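Local coordinates for protein AxyAgu115A (Amphibacillus xylanus NBRC 15112, PDB 6NPS) that probably hydrolyses the alpha-linked glucuronic acid side groups of arabinoglucuronoxylan, as a family GH115 alpha-glucuronidase, at residues V136-W142 / E203-L208; G876-A880 / V891-L895; F273-R277 / D326-T330. The protein carries 3 engineered substitutions. One frame throughout, in Å; residues are numbered along the deposited sequence.

Contact 1. Residues V136-W142 / E203-L208; sequences VSPLVDW and ELLLRL
Leu204 of the helix turns CG anti to its own N (chi1 171°), and the indole of Trp142 leaves its backbone the same way (chi1 -176°), a pairing that lays Leu204 CD2 over one face of the ring, 4.0 Å from the centroid of its five-membered part. The other branch, Leu204 CD1, packs on Leu139 CD2 at 3.7 Å. One turn on, the extended chain of Arg207 passes the carbonyl of Pro138, its CD 3.4 Å from Pro138 O, and Val140 CG1 sits over the centre of the guanidinium, 3.6 Å from Arg207 CZ. Within the helix that group is gripped side-on: NE and NH2 of Arg207 both donate to Glu203 OE2, NE at 2.7 Å to the anti lone pair, which fixes the plane that Val140 covers. Pro138 CB meets Leu208 CD2 at 3.6 Å. Asp141 OD2 lies near Glu203 OE1 but bonds to His200. The loop after helix 120-133 is thus packed against the C-terminal turn of helix 195-207 of the family's TIM-barrel region, with helix 30-47 bringing Asp42 to a salt bridge with Arg207 NH1 and helix 458-469 packing on Leu208.

Contact 2. Residues G876-A880 / V891-L895; sequences GTMYA and VINVL
Ala880 and Ile892 face each other as an antiparallel hydrogen-bonded pair, with Ala880 N giving to Ile892 O at 3.0 Å and Ile892 N giving back to Ala880 O at 2.9 Å. The next link lies just past the strand end: Val894 N donates almost straight to Met878 O, 2.9 Å away with an angle of 172° at the hydrogen. Between these links Tyr879 and Asn893 form the non-hydrogen-bonded pair. Tyr879 N turns away to Ser936 OG, while its CA approaches Ile892 O at 3.2 Å in a CA-H...O contact, giving that carbonyl a second, weaker partner. Asn893 OD1 accepts from Leu895 N at 3.0 Å, an Asx turn that bends the chain as the strand ends. Because the donor stands well above the amide's carbonyl plane, no lone pair is aimed at it. The same OD1 lies 3.2 Å from Met878 O; both are acceptors, so nothing bonds them. Met878 N is buried by the contact without a partner in the model, near Leu895 CD1. On the side of Tyr879, the ring's CE2 lies against Asn893 CB and Tyr879 CB touches Val891 CG1 at 3.7 Å; on the side of Ala880, its CB meets Val894 CG1. Met878 CG packs on Val894 CG2. The three backbone bonds hold together the open end of the beta hairpin of strands 879-884 and 890-893, in the C-terminal domain. The chemistry implies a pairing specified mainly by the backbone, with apolar side chains lining it and Asn893 OD1 used within its own chain, in the Asx turn, rather than across the strands.

Contact 3. Residues F273-R277 / D326-T330; sequences FITNR and DVIQT
Arg277 and Asp326 form an end-on, two-pronged salt bridge that joins the first turn of helix 277-291 to helix 317-338, within the family's TIM-barrel region. Arg277 NH1 meets Asp326 OD1 at 2.8 Å and Arg277 NH2 meets Asp326 OD2 at 3.1 Å. The two groups are not coplanar: guanidinium and carboxylate are turned 60° apart, and both oxygens are met from above the carboxylate plane. Beside this bridge the Phe273 ring packs against helix 317-338. It is sandwiched, with Val327 CG2 over one face, 4.0 Å from the centroid, and Arg277 CG over the opposite face, offset toward the rim. Phe273 CE2 in turn lies over the centre of the guanidinium, so the ring backs the very group that makes the bridge. The carboxylate of Asp326 stands at the ring's edge, its plane nearly perpendicular to it, CG 4.1 Å from Phe273 CE2. With an alanine at Arg277, Asp326 would probably lose its charge partner across this contact, and the Phe273 ring the packing of Arg277 CG on one face. In the next shell, torsions set the reach: Arg277 starts with CG anti to its N (chi1 175°) and runs extended as far as NE, spanning the distance to the neighbouring helix. Asn276, the N-cap residue, accepts a weak bond from Gly279 N at OD1, and its ND2 is tied to Tyr267 O and Ala270 O. Thr281 touches both Phe273 and Thr330. On the partner helix, Thr330 OG1 donates to Asp326 O at 3.0 Å, while Thr330 N reaches that same oxygen from the opposite face of its carbonyl plane.

Overall arrangement
From the N terminus, contact 1 comes first: it closes a loop of 60 intervening residues, bringing the segment after helix 120-133 onto helix 195-207 and so tying the N-terminal part to the barrel region. Contact 3 follows, closing 48 residues between the start of helix 277-291 and helix 317-338, both inside the family GH115 range. Contact 2 comes last, a short hairpin closure of 10 residues in the C-terminal domain. The three lie in series, none nesting or crossing. Their centres are about 40 to 44 Å apart and none touches another; contacts 1 and 2 lie on opposite sides of the chain's centre.

Contact 1. Residues V136-W142 / E203-L208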
ATOM      1  N   VAL A 136       6.309 -37.975 -39.661  1.00 37.57           N
ATOM      2  CA  VAL A 136       5.617 -36.709 -39.837  1.00 41.91           C
ATOM      3  C   VAL A 136       4.775 -36.423 -38.599  1.00 41.28           C
ATOM      4  O   VAL A 136       3.971 -37.254 -38.165  1.00 41.11           O
ATOM      5  CB  VAL A 136       4.767 -36.733 -41.112  1.00 42.22           C
ATOM      6  CG1 VAL A 136       3.966 -35.426 -41.274  1.00 40.28           C
ATOM      7  CG2 VAL A 136       5.678 -37.001 -42.310  1.00 40.94           C
ATOM      8  N   SER A 137       4.965 -35.245 -38.033  1.00 35.92           N
ATOM      9  CA  SER A 137       4.243 -34.878 -36.835  1.00 35.25           C
ATOM     10  C   SER A 137       2.784 -34.535 -37.144  1.00 34.40           C
ATOM     11  O   SER A 137       2.481 -34.010 -38.216  1.00 36.01           O
ATOM     12  CB  SER A 137       4.928 -33.668 -36.181  1.00 35.44           C
ATOM     13  OG  SER A 137       4.094 -33.158 -35.166  1.00 38.01           O
ATOM     14  N   PRO A 138       1.868 -34.791 -36.205  1.00 34.95           N
ATOM     15  CA  PRO A 138       0.485 -34.290 -36.347  1.00 36.36           C
ATOM     16  C   PRO A 138       0.383 -32.781 -36.519  1.00 33.95           C
ATOM     17  O   PRO A 138      -0.669 -32.285 -36.926  1.00 37.96           O
ATOM     18  CB  PRO A 138      -0.180 -34.708 -35.024  1.00 39.58           C
ATOM     19  CG  PRO A 138       0.681 -35.751 -34.445  1.00 42.24           C
ATOM     20  CD  PRO A 138       2.074 -35.566 -34.965  1.00 40.28           C
ATOM     21  N   LEU A 139       1.406 -32.048 -36.123  1.00 31.30           N
ATOM     22  CA  LEU A 139       1.487 -30.597 -36.221  1.00 32.18           C
ATOM     23  C   LEU A 139       2.202 -30.133 -37.478  1.00 33.36           C
ATOM     24  O   LEU A 139       2.508 -28.936 -37.596  1.00 35.90           O
ATOM     25  CB  LEU A 139       2.204 -30.024 -34.990  1.00 37.38           C
ATOM     26  CG  LEU A 139       1.766 -30.637 -33.653  1.00 37.67           C
ATOM     27  CD1 LEU A 139       2.606 -30.097 -32.494  1.00 37.09           C
ATOM     28  CD2 LEU A 139       0.274 -30.369 -33.439  1.00 38.22           C
ATOM     29  N   VAL A 140       2.456 -31.048 -38.425  1.00 35.64           N
ATOM     30  CA  VAL A 140       3.156 -30.699 -39.667  1.00 40.82           C
ATOM     31  C   VAL A 140       2.524 -29.475 -40.340  1.00 38.99           C
ATOM     32  O   VAL A 140       3.225 -28.541 -40.747  1.00 44.69           O
ATOM     33  CB  VAL A 140       3.208 -31.916 -40.620  1.00 33.70           C
ATOM     34  CG1 VAL A 140       1.806 -32.456 -40.925  1.00 30.72           C
ATOM     35  CG2 VAL A 140       3.952 -31.551 -41.895  1.00 35.69           C
ATOM     36  N   ASP A 141       1.212 -29.434 -40.426  1.00 40.27           N
ATOM     37  CA  ASP A 141       0.541 -28.291 -41.038  1.00 47.16           C
ATOM     38  C   ASP A 141       0.221 -27.193 -40.030  1.00 47.45           C
ATOM     39  O   ASP A 141       0.465 -26.014 -40.303  1.00 49.29           O
ATOM     40  CB  ASP A 141      -0.749 -28.756 -41.728  1.00 57.28           C
ATOM     41  CG  ASP A 141      -1.610 -27.594 -42.216  1.00 72.30           C
ATOM     42  OD1 ASP A 141      -1.374 -27.106 -43.346  1.00 80.71           O
ATOM     43  OD2 ASP A 141      -2.518 -27.168 -41.467  1.00 74.13           O
ATOM     44  N   TRP A 142      -0.291 -27.568 -38.855  1.00 43.58           N
ATOM     45  CA  TRP A 142      -0.744 -26.596 -37.868  1.00 42.07           C
ATOM     46  C   TRP A 142       0.387 -25.702 -37.355  1.00 45.65           C
ATOM     47  O   TRP A 142       0.204 -24.486 -37.210  1.00 46.13           O
ATOM     48  CB  TRP A 142      -1.424 -27.310 -36.696  1.00 42.25           C
ATOM     49  CG  TRP A 142      -1.961 -26.288 -35.770  1.00 46.08           C
ATOM     50  CD1 TRP A 142      -1.425 -25.878 -34.585  1.00 45.19           C
ATOM     51  CD2 TRP A 142      -3.119 -25.478 -35.997  1.00 42.25           C
ATOM     52  NE1 TRP A 142      -2.199 -24.876 -34.049  1.00 50.25           N
ATOM     53  CE2 TRP A 142      -3.246 -24.617 -34.894  1.00 46.48           C
ATOM     54  CE3 TRP A 142      -4.070 -25.426 -37.017  1.00 44.36           C
ATOM     55  CZ2 TRP A 142      -4.285 -23.689 -34.782  1.00 50.57           C
ATOM     56  CZ3 TRP A 142      -5.118 -24.514 -36.903  1.00 50.41           C
ATOM     57  CH2 TRP A 142      -5.199 -23.645 -35.797  1.00 48.62           C
ATOM     58  N   GLU A 203      -7.968 -31.069 -40.097  1.00 35.55           N
ATOM     59  CA  GLU A 203      -6.775 -31.896 -40.260  1.00 38.61           C
ATOM     60  C   GLU A 203      -6.061 -32.088 -38.931  1.00 37.93           C
ATOM     61  O   GLU A 203      -5.641 -33.203 -38.597  1.00 35.40           O
ATOM     62  CB  GLU A 203      -5.833 -31.266 -41.293  1.00 45.24           C
ATOM     63  CG  GLU A 203      -4.626 -32.132 -41.621  1.00 54.45           C
ATOM     64  CD  GLU A 203      -3.600 -31.473 -42.556  1.00 58.09           C
ATOM     65  OE1 GLU A 203      -3.946 -30.509 -43.287  1.00 58.02           O
ATOM     66  OE2 GLU A 203      -2.444 -31.958 -42.568  1.00 53.45           O
ATOM     67  N   LEU A 204      -5.915 -31.009 -38.154  1.00 33.53           N
ATOM     68  CA  LEU A 204      -5.265 -31.103 -36.858  1.00 36.77           C
ATOM     69  C   LEU A 204      -6.007 -32.076 -35.953  1.00 37.71           C
ATOM     70  O   LEU A 204      -5.391 -32.929 -35.305  1.00 38.78           O
ATOM     71  CB  LEU A 204      -5.182 -29.726 -36.211  1.00 31.65           C
ATOM     72  CG  LEU A 204      -4.717 -29.728 -34.759  1.00 34.02           C
ATOM     73  CD1 LEU A 204      -3.224 -30.176 -34.592  1.00 36.25           C
ATOM     74  CD2 LEU A 204      -4.909 -28.350 -34.135  1.00 33.18           C
ATOM     75  N   LEU A 205      -7.332 -31.945 -35.890  1.00 32.98           N
ATOM     76  CA  LEU A 205      -8.163 -32.830 -35.072  1.00 30.90           C
ATOM     77  C   LEU A 205      -7.949 -34.301 -35.441  1.00 30.68           C
ATOM     78  O   LEU A 205      -7.736 -35.158 -34.567  1.00 34.10           O
ATOM     79  CB  LEU A 205      -9.638 -32.466 -35.277  1.00 28.74           C
ATOM     80  CG  LEU A 205     -10.602 -33.377 -34.516  1.00 32.80           C
ATOM     81  CD1 LEU A 205     -10.433 -33.125 -33.025  1.00 30.68           C
ATOM     82  CD2 LEU A 205     -12.036 -33.058 -34.953  1.00 34.54           C
ATOM     83  N   LEU A 206      -8.049 -34.616 -36.731  1.00 28.51           N
ATOM     84  CA  LEU A 206      -7.936 -36.005 -37.159  1.00 30.96           C
ATOM     85  C   LEU A 206      -6.502 -36.534 -37.010  1.00 32.82           C
ATOM     86  O   LEU A 206      -6.308 -37.719 -36.720  1.00 30.34           O
ATOM     87  CB  LEU A 206      -8.407 -36.142 -38.604  1.00 30.47           C
ATOM     88  CG  LEU A 206      -9.904 -35.935 -38.894  1.00 33.37           C
ATOM     89  CD1 LEU A 206     -10.151 -35.820 -40.385  1.00 35.39           C
ATOM     90  CD2 LEU A 206     -10.694 -37.162 -38.325  1.00 33.73           C
ATOM     91  N   ARG A 207      -5.487 -35.685 -37.207  1.00 31.01           N
ATOM     92  CA  ARG A 207      -4.117 -36.162 -36.999  1.00 30.93           C
ATOM     93  C   ARG A 207      -3.867 -36.499 -35.539  1.00 37.12           C
ATOM     94  O   ARG A 207      -3.049 -37.394 -35.227  1.00 34.78           O
ATOM     95  CB  ARG A 207      -3.113 -35.118 -37.499  1.00 31.66           C
ATOM     96  CG  ARG A 207      -2.937 -35.119 -39.037  1.00 32.49           C
ATOM     97  CD  ARG A 207      -1.838 -34.150 -39.465  1.00 32.19           C
ATOM     98  NE  ARG A 207      -1.713 -33.958 -40.918  1.00 36.84           N
ATOM     99  CZ  ARG A 207      -0.886 -34.661 -41.711  1.00 41.17           C
ATOM    100  NH1 ARG A 207      -0.130 -35.642 -41.203  1.00 37.13           N
ATOM    101  NH2 ARG A 207      -0.802 -34.374 -43.018  1.00 40.98           N
ATOM    102  N   LEU A 208      -4.548 -35.789 -34.619  1.00 33.11           N
ATOM    103  CA  LEU A 208      -4.464 -36.110 -33.200  1.00 27.47           C
ATOM    104  C   LEU A 208      -5.421 -37.234 -32.814  1.00 27.61           C
ATOM    105  O   LEU A 208      -5.570 -37.527 -31.639  1.00 38.73           O
ATOM    106  CB  LEU A 208      -4.755 -34.852 -32.357  1.00 27.72           C
ATOM    107  CG  LEU A 208      -3.793 -33.690 -32.595  1.00 38.59           C
ATOM    108  CD1 LEU A 208      -4.213 -32.473 -31.776  1.00 41.26           C
ATOM    109  CD2 LEU A 208      -2.380 -34.086 -32.237  1.00 38.35           C
TER

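Contact 2. Residues G876-A880 / V891-L895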
ATOM      1  N   GLY A 876     -21.318 -32.581  -1.378  1.00 57.13           N
ATOM      2  CA  GLY A 876     -20.480 -31.412  -1.175  1.00 57.38           C
ATOM      3  C   GLY A 876     -19.538 -31.463   0.010  1.00 61.17           C
ATOM      4  O   GLY A 876     -19.194 -30.405   0.561  1.00 63.23           O
ATOM      5  N   THR A 877     -19.094 -32.660   0.407  1.00 55.78           N
ATOM      6  CA  THR A 877     -18.142 -32.848   1.502  1.00 54.56           C
ATOM      7  C   THR A 877     -16.879 -33.552   0.996  1.00 43.56           C
ATOM      8  O   THR A 877     -16.878 -34.198  -0.055  1.00 48.10           O
ATOM      9  CB  THR A 877     -18.768 -33.684   2.640  1.00 59.17           C
ATOM     10  OG1 THR A 877     -19.306 -34.896   2.100  1.00 60.36           O
ATOM     11  CG2 THR A 877     -19.897 -32.921   3.324  1.00 59.07           C
ATOM     12  N   MET A 878     -15.798 -33.443   1.763  1.00 41.23           N
ATOM     13  CA  MET A 878     -14.591 -34.218   1.475  1.00 42.69           C
ATOM     14  C   MET A 878     -13.847 -34.498   2.777  1.00 44.91           C
ATOM     15  O   MET A 878     -13.440 -33.563   3.472  1.00 46.98           O
ATOM     16  CB  MET A 878     -13.687 -33.481   0.482  1.00 41.71           C
ATOM     17  CG  MET A 878     -12.505 -34.313   0.037  1.00 48.24           C
ATOM     18  SD  MET A 878     -11.465 -33.437  -1.141  1.00 49.48           S
ATOM     19  CE  MET A 878     -12.633 -33.088  -2.473  1.00 48.02           C
ATOM     20  N   TYR A 879     -13.660 -35.772   3.108  1.00 41.04           N
ATOM     21  CA  TYR A 879     -13.109 -36.149   4.404  1.00 40.05           C
ATOM     22  C   TYR A 879     -11.731 -36.794   4.271  1.00 40.80           C
ATOM     23  O   TYR A 879     -11.411 -37.408   3.246  1.00 35.46           O
ATOM     24  CB  TYR A 879     -14.040 -37.121   5.127  1.00 39.60           C
ATOM     25  CG  TYR A 879     -15.390 -36.535   5.465  1.00 50.37           C
ATOM     26  CD1 TYR A 879     -16.511 -36.845   4.709  1.00 53.11           C
ATOM     27  CD2 TYR A 879     -15.544 -35.667   6.537  1.00 57.47           C
ATOM     28  CE1 TYR A 879     -17.762 -36.298   5.011  1.00 56.24           C
ATOM     29  CE2 TYR A 879     -16.787 -35.108   6.846  1.00 59.48           C
ATOM     30  CZ  TYR A 879     -17.889 -35.429   6.081  1.00 61.58           C
ATOM     31  OH  TYR A 879     -19.120 -34.891   6.395  1.00 67.57           O
ATOM     32  N   ALA A 880     -10.924 -36.653   5.328  1.00 39.04           N
ATOM     33  CA  ALA A 880      -9.698 -37.423   5.492  1.00 40.36           C
ATOM     34  C   ALA A 880      -9.629 -37.875   6.944  1.00 42.32           C
ATOM     35  O   ALA A 880     -10.302 -37.318   7.817  1.00 43.49           O
ATOM     36  CB  ALA A 880      -8.471 -36.598   5.081  1.00 39.30           C
ATOM     37  N   VAL A 891     -12.043 -38.220  11.818  1.00 47.34           N
ATOM     38  CA  VAL A 891     -12.393 -37.991  10.424  1.00 46.62           C
ATOM     39  C   VAL A 891     -12.803 -36.527  10.274  1.00 46.91           C
ATOM     40  O   VAL A 891     -13.766 -36.076  10.898  1.00 51.88           O
ATOM     41  CB  VAL A 891     -13.502 -38.949   9.980  1.00 50.63           C
ATOM     42  CG1 VAL A 891     -13.893 -38.668   8.534  1.00 46.93           C
ATOM     43  CG2 VAL A 891     -13.033 -40.386  10.175  1.00 52.44           C
ATOM     44  N   ILE A 892     -12.039 -35.771   9.489  1.00 43.81           N
ATOM     45  CA  ILE A 892     -12.146 -34.318   9.445  1.00 46.07           C
ATOM     46  C   ILE A 892     -12.581 -33.910   8.050  1.00 43.27           C
ATOM     47  O   ILE A 892     -12.180 -34.527   7.059  1.00 40.33           O
ATOM     48  CB  ILE A 892     -10.824 -33.595   9.822  1.00 49.20           C
ATOM     49  CG1 ILE A 892      -9.693 -33.981   8.876  1.00 54.64           C
ATOM     50  CG2 ILE A 892     -10.408 -33.849  11.283  1.00 49.69           C
ATOM     51  CD1 ILE A 892      -8.648 -32.897   8.721  1.00 57.48           C
ATOM     52  N   ASN A 893     -13.412 -32.872   7.983  1.00 44.64           N
ATOM     53  CA  ASN A 893     -13.810 -32.249   6.730  1.00 41.29           C
ATOM     54  C   ASN A 893     -12.716 -31.289   6.310  1.00 41.99           C
ATOM     55  O   ASN A 893     -12.396 -30.363   7.060  1.00 44.85           O
ATOM     56  CB  ASN A 893     -15.144 -31.516   6.912  1.00 48.86           C
ATOM     57  CG  ASN A 893     -15.689 -30.896   5.611  1.00 52.63           C
ATOM     58  OD1 ASN A 893     -15.101 -31.010   4.531  1.00 45.19           O
ATOM     59  ND2 ASN A 893     -16.858 -30.258   5.721  1.00 59.37           N
ATOM     60  N   VAL A 894     -12.168 -31.472   5.105  1.00 36.35           N
ATOM     61  CA  VAL A 894     -11.038 -30.650   4.678  1.00 40.28           C
ATOM     62  C   VAL A 894     -11.502 -29.439   3.874  1.00 44.14           C
ATOM     63  O   VAL A 894     -10.675 -28.696   3.335  1.00 44.55           O
ATOM     64  CB  VAL A 894     -10.008 -31.460   3.858  1.00 44.01           C
ATOM     65  CG1 VAL A 894      -9.473 -32.632   4.680  1.00 43.14           C
ATOM     66  CG2 VAL A 894     -10.606 -31.936   2.539  1.00 43.67           C
ATOM     67  N   LEU A 895     -12.806 -29.217   3.797  1.00 40.04           N
ATOM     68  CA  LEU A 895     -13.392 -28.073   3.085  1.00 42.43           C
ATOM     69  C   LEU A 895     -13.897 -26.987   4.046  1.00 43.18           C
ATOM     70  O   LEU A 895     -14.253 -27.281   5.186  1.00 46.40           O
ATOM     71  CB  LEU A 895     -14.574 -28.521   2.215  1.00 39.75           C
ATOM     72  CG  LEU A 895     -14.212 -29.478   1.082  1.00 41.57           C
ATOM     73  CD1 LEU A 895     -15.448 -29.809   0.290  1.00 43.63           C
ATOM     74  CD2 LEU A 895     -13.185 -28.856   0.200  1.00 43.00           C
TER

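Contact 3. Residues F273-R277 / D326-T330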
ATOM      1  N   PHE A 273     -38.662 -20.063 -23.688  1.00 61.91           N
ATOM      2  CA  PHE A 273     -39.577 -21.141 -24.037  1.00 60.56           C
ATOM      3  C   PHE A 273     -40.940 -20.974 -23.389  1.00 61.87           C
ATOM      4  O   PHE A 273     -41.904 -21.616 -23.822  1.00 59.83           O
ATOM      5  CB  PHE A 273     -38.973 -22.487 -23.635  1.00 59.05           C
ATOM      6  CG  PHE A 273     -39.643 -23.665 -24.276  1.00 55.87           C
ATOM      7  CD1 PHE A 273     -39.443 -23.948 -25.621  1.00 53.53           C
ATOM      8  CD2 PHE A 273     -40.463 -24.495 -23.538  1.00 56.06           C
ATOM      9  CE1 PHE A 273     -40.045 -25.038 -26.212  1.00 53.47           C
ATOM     10  CE2 PHE A 273     -41.074 -25.582 -24.127  1.00 58.54           C
ATOM     11  CZ  PHE A 273     -40.861 -25.851 -25.475  1.00 56.21           C
ATOM     12  N   ILE A 274     -41.040 -20.140 -22.354  1.00 64.63           N
ATOM     13  CA  ILE A 274     -42.329 -19.892 -21.713  1.00 65.60           C
ATOM     14  C   ILE A 274     -43.156 -18.907 -22.531  1.00 66.74           C
ATOM     15  O   ILE A 274     -44.312 -19.185 -22.882  1.00 67.55           O
ATOM     16  CB  ILE A 274     -42.118 -19.386 -20.273  1.00 68.03           C
ATOM     17  CG1 ILE A 274     -41.360 -20.430 -19.441  1.00 69.07           C
ATOM     18  CG2 ILE A 274     -43.447 -19.015 -19.607  1.00 68.29           C
ATOM     19  CD1 ILE A 274     -40.394 -19.815 -18.440  1.00 69.07           C
ATOM     20  N   THR A 275     -42.593 -17.730 -22.830  1.00 65.75           N
ATOM     21  CA  THR A 275     -43.379 -16.689 -23.493  1.00 72.25           C
ATOM     22  C   THR A 275     -43.339 -16.785 -25.014  1.00 67.17           C
ATOM     23  O   THR A 275     -44.223 -16.238 -25.676  1.00 63.20           O
ATOM     24  CB  THR A 275     -42.905 -15.290 -23.054  1.00 74.26           C
ATOM     25  OG1 THR A 275     -41.572 -15.068 -23.529  1.00 69.06           O
ATOM     26  CG2 THR A 275     -42.918 -15.151 -21.524  1.00 74.86           C
ATOM     27  N   ASN A 276     -42.340 -17.459 -25.581  1.00 63.71           N
ATOM     28  CA  ASN A 276     -42.219 -17.621 -27.029  1.00 58.17           C
ATOM     29  C   ASN A 276     -42.056 -19.116 -27.341  1.00 58.81           C
ATOM     30  O   ASN A 276     -41.106 -19.554 -27.987  1.00 58.31           O
ATOM     31  CB  ASN A 276     -41.057 -16.756 -27.555  1.00 54.03           C
ATOM     32  CG  ASN A 276     -40.788 -16.948 -29.043  1.00 51.76           C
ATOM     33  OD1 ASN A 276     -41.703 -17.200 -29.827  1.00 52.24           O
ATOM     34  ND2 ASN A 276     -39.516 -16.850 -29.434  1.00 47.38           N
ATOM     35  N   ARG A 277     -43.009 -19.918 -26.864  1.00 60.35           N
ATOM     36  CA  ARG A 277     -42.881 -21.364 -27.025  1.00 63.43           C
ATOM     37  C   ARG A 277     -42.838 -21.759 -28.495  1.00 56.67           C
ATOM     38  O   ARG A 277     -41.917 -22.448 -28.934  1.00 48.68           O
ATOM     39  CB  ARG A 277     -44.026 -22.088 -26.326  1.00 70.60           C
ATOM     40  CG  ARG A 277     -44.006 -23.579 -26.578  1.00 69.47           C
ATOM     41  CD  ARG A 277     -44.817 -24.283 -25.541  1.00 72.43           C
ATOM     42  NE  ARG A 277     -44.550 -25.708 -25.546  1.00 72.76           N
ATOM     43  CZ  ARG A 277     -44.453 -26.434 -24.443  1.00 72.50           C
ATOM     44  NH1 ARG A 277     -44.599 -25.846 -23.260  1.00 70.31           N
ATOM     45  NH2 ARG A 277     -44.202 -27.736 -24.525  1.00 70.68           N
ATOM     46  N   ASP A 326     -39.553 -29.703 -19.737  1.00 71.55           N
ATOM     47  CA  ASP A 326     -40.487 -29.392 -20.810  1.00 73.08           C
ATOM     48  C   ASP A 326     -39.739 -29.236 -22.118  1.00 59.42           C
ATOM     49  O   ASP A 326     -40.132 -29.789 -23.152  1.00 59.90           O
ATOM     50  CB  ASP A 326     -41.286 -28.117 -20.476  1.00 85.82           C
ATOM     51  CG  ASP A 326     -42.629 -28.048 -21.226  1.00 98.01           C
ATOM     52  OD1 ASP A 326     -43.415 -27.090 -21.009  1.00101.76           O
ATOM     53  OD2 ASP A 326     -42.906 -28.959 -22.037  1.00100.46           O
ATOM     54  N   VAL A 327     -38.670 -28.455 -22.102  1.00 55.72           N
ATOM     55  CA  VAL A 327     -37.846 -28.291 -23.289  1.00 59.54           C
ATOM     56  C   VAL A 327     -37.433 -29.652 -23.854  1.00 59.33           C
ATOM     57  O   VAL A 327     -37.726 -29.981 -25.014  1.00 55.70           O
ATOM     58  CB  VAL A 327     -36.637 -27.405 -22.954  1.00 63.06           C
ATOM     59  CG1 VAL A 327     -35.626 -27.440 -24.057  1.00 60.85           C
ATOM     60  CG2 VAL A 327     -37.100 -25.962 -22.652  1.00 63.41           C
ATOM     61  N   ILE A 328     -36.802 -30.488 -23.015  1.00 58.06           N
ATOM     62  CA  ILE A 328     -36.238 -31.758 -23.487  1.00 55.33           C
ATOM     63  C   ILE A 328     -37.313 -32.641 -24.108  1.00 54.51           C
ATOM     64  O   ILE A 328     -37.114 -33.251 -25.172  1.00 55.58           O
ATOM     65  CB  ILE A 328     -35.496 -32.482 -22.339  1.00 53.80           C
ATOM     66  CG1 ILE A 328     -34.172 -31.782 -22.064  1.00 51.42           C
ATOM     67  CG2 ILE A 328     -35.279 -33.927 -22.722  1.00 56.70           C
ATOM     68  CD1 ILE A 328     -33.437 -32.135 -20.723  1.00 50.93           C
ATOM     69  N   GLN A 329     -38.478 -32.730 -23.469  1.00 60.09           N
ATOM     70  CA  GLN A 329     -39.556 -33.509 -24.064  1.00 63.84           C
ATOM     71  C   GLN A 329     -39.896 -33.009 -25.466  1.00 62.63           C
ATOM     72  O   GLN A 329     -40.168 -33.811 -26.373  1.00 62.43           O
ATOM     73  CB  GLN A 329     -40.789 -33.460 -23.165  1.00 75.07           C
ATOM     74  CG  GLN A 329     -40.913 -34.627 -22.211  1.00 77.65           C
ATOM     75  CD  GLN A 329     -42.349 -35.030 -21.995  1.00 79.66           C
ATOM     76  OE1 GLN A 329     -42.675 -36.216 -21.911  1.00 81.74           O
ATOM     77  NE2 GLN A 329     -43.227 -34.036 -21.910  1.00 78.28           N
ATOM     78  N   THR A 330     -39.890 -31.684 -25.656  1.00 62.70           N
ATOM     79  CA  THR A 330     -40.179 -31.096 -26.967  1.00 67.30           C
ATOM     80  C   THR A 330     -39.075 -31.422 -27.972  1.00 58.51           C
ATOM     81  O   THR A 330     -39.350 -31.824 -29.111  1.00 56.71           O
ATOM     82  CB  THR A 330     -40.336 -29.568 -26.840  1.00 70.02           C
ATOM     83  OG1 THR A 330     -41.358 -29.244 -25.886  1.00 73.53           O
ATOM     84  CG2 THR A 330     -40.692 -28.954 -28.182  1.00 68.72           C
TER